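Local atomic coordinates of phosphoribosylamine--glycine ligase (Thermotoga maritima, PDB entry 1VKZ), a protein that catalyses the ATP-dependent joining of 5-phosphoribosylamine and glycine to give glycinamide ribonucleotide in de novo purine biosynthesis. Residues Lys107-Lys111 with Val186-Glu190. Residues are numbered along the deposited sequence; the frame is centred on the assembly and turned at random.
Sequences KVYAK and VVIDE
Val187 carries the apolar half of this contact, its two methyls meeting different parts of helix 107-111. CG2 of Val187 packs over the first turn, 3.8 Å from Lys107 O and 4.0 Å from Val108 CG2. CG1 of Val187, anti to its own backbone N (chi1 -173°), instead reaches the aliphatic stem of Lys111, 4.0 Å from CG. The axes of the two short segments approach to 8.4 Å at 50°. Val108 also touches Val126 and Lys107 touches Lys147, which places the helix start over one face of the antiparallel sheet in which strand 186-190 runs between strands 124-127 and 144-148. This is part of the ATP-grasp domain, and strand 186-190 falls within its predicted ATP-binding region. The polar half is a buried salt bridge: Lys111, bent at chi2 (-59°) and again at chi3, brings NZ to 2.9 Å from Asp189 OD1. As a hydrogen bond this is weak, and NZ also donates to Ala122 O and Thr121 OG1. Asp189 OD2 pairs with Lys147, so the carboxylate bridges two lysines; an alanine in place of Asp189 would probably leave the ammonium groups of Lys111 and Lys147 without the counter-charge they share. The amino group of Lys107 leads away from the strand and forms a salt bridge with Glu285, a predicted magnesium ligand.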
loop_
_atom_site.group_PDB
_atom_site.type_symbol
_atom_site.label_atom_id
_atom_site.label_comp_id
_atom_site.label_asym_id
_atom_site.label_seq_id
_atom_site.Cartn_x
_atom_site.Cartn_y
_atom_site.Cartn_z
ATOM N N LYS A 107 4.821 -14.676 -3.093
ATOM C CA LYS A 107 4.037 -15.069 -1.962
ATOM C C LYS A 107 4.433 -16.459 -1.454
ATOM O O LYS A 107 4.300 -16.731 -0.284
ATOM C CB LYS A 107 2.562 -14.976 -2.304
ATOM C CG LYS A 107 2.048 -13.563 -2.302
ATOM C CD LYS A 107 0.518 -13.490 -2.462
ATOM C CE LYS A 107 0.010 -12.032 -2.498
ATOM N NZ LYS A 107 0.052 -11.453 -1.121
ATOM N N VAL A 108 4.957 -17.316 -2.329
ATOM C CA VAL A 108 5.492 -18.594 -1.903
ATOM C C VAL A 108 6.759 -18.436 -1.082
ATOM O O VAL A 108 6.886 -19.050 -0.018
ATOM C CB VAL A 108 5.834 -19.479 -3.072
ATOM C CG1 VAL A 108 6.406 -20.808 -2.571
ATOM C CG2 VAL A 108 4.583 -19.713 -3.925
ATOM N N TYR A 109 7.716 -17.643 -1.586
ATOM C CA TYR A 109 8.904 -17.374 -0.810
ATOM C C TYR A 109 8.521 -16.833 0.549
ATOM O O TYR A 109 9.106 -17.227 1.545
ATOM C CB TYR A 109 9.849 -16.418 -1.518
ATOM C CG TYR A 109 11.023 -15.961 -0.656
ATOM C CD1 TYR A 109 12.169 -16.729 -0.547
ATOM C CD2 TYR A 109 10.970 -14.772 0.056
ATOM C CE1 TYR A 109 13.249 -16.307 0.228
ATOM C CE2 TYR A 109 12.028 -14.354 0.835
ATOM C CZ TYR A 109 13.158 -15.127 0.910
ATOM O OH TYR A 109 14.207 -14.721 1.678
ATOM N N ALA A 110 7.528 -15.941 0.606
ATOM C CA ALA A 110 7.205 -15.273 1.856
ATOM C C ALA A 110 6.779 -16.286 2.876
ATOM O O ALA A 110 7.184 -16.213 4.040
ATOM C CB ALA A 110 6.126 -14.206 1.639
ATOM N N LYS A 111 6.005 -17.273 2.434
ATOM C CA LYS A 111 5.508 -18.326 3.332
ATOM C C LYS A 111 6.581 -19.230 3.866
ATOM O O LYS A 111 6.525 -19.645 5.022
ATOM C CB LYS A 111 4.475 -19.181 2.616
ATOM C CG LYS A 111 3.149 -18.551 2.564
ATOM C CD LYS A 111 2.626 -18.282 3.972
ATOM C CE LYS A 111 1.117 -18.492 4.091
ATOM N NZ LYS A 111 0.694 -18.692 5.521
ATOM N N VAL A 186 0.768 -21.341 -6.762
ATOM C CA VAL A 186 -0.131 -20.655 -5.848
ATOM C C VAL A 186 0.035 -21.180 -4.436
ATOM O O VAL A 186 0.379 -22.331 -4.208
ATOM C CB VAL A 186 -1.607 -20.765 -6.266
ATOM C CG1 VAL A 186 -1.796 -20.217 -7.652
ATOM C CG2 VAL A 186 -2.116 -22.208 -6.175
ATOM N N VAL A 187 -0.173 -20.287 -3.490
ATOM C CA VAL A 187 -0.302 -20.658 -2.086
ATOM C C VAL A 187 -1.771 -21.026 -1.825
ATOM O O VAL A 187 -2.703 -20.352 -2.279
ATOM C CB VAL A 187 0.109 -19.489 -1.115
ATOM C CG1 VAL A 187 0.119 -19.960 0.345
ATOM C CG2 VAL A 187 1.485 -18.912 -1.521
ATOM N N ILE A 188 -1.965 -22.101 -1.083
ATOM C CA ILE A 188 -3.274 -22.403 -0.574
ATOM C C ILE A 188 -3.145 -22.068 0.893
ATOM O O ILE A 188 -2.301 -22.615 1.573
ATOM C CB ILE A 188 -3.611 -23.863 -0.820
ATOM C CG1 ILE A 188 -3.194 -24.251 -2.264
ATOM C CG2 ILE A 188 -5.108 -24.089 -0.569
ATOM C CD1 ILE A 188 -3.238 -25.727 -2.582
ATOM N N ASP A 189 -3.934 -21.117 1.364
ATOM C CA ASP A 189 -3.801 -20.644 2.717
ATOM C C ASP A 189 -5.029 -21.079 3.507
ATOM O O ASP A 189 -6.165 -21.042 3.030
ATOM C CB ASP A 189 -3.668 -19.114 2.719
ATOM C CG ASP A 189 -2.476 -18.595 3.565
ATOM O OD1 ASP A 189 -1.701 -19.428 4.072
ATOM O OD2 ASP A 189 -2.257 -17.363 3.790
ATOM N N GLU A 190 -4.791 -21.526 4.721
ATOM C CA GLU A 190 -5.856 -21.802 5.642
ATOM C C GLU A 190 -6.536 -20.473 5.927
ATOM O O GLU A 190 -5.886 -19.531 6.366
ATOM C CB GLU A 190 -5.244 -22.406 6.895
ATOM C CG GLU A 190 -6.124 -22.408 8.113
ATOM C CD GLU A 190 -5.338 -22.693 9.380
ATOM O OE1 GLU A 190 -4.294 -21.997 9.650
ATOM O OE2 GLU A 190 -5.787 -23.626 10.094
#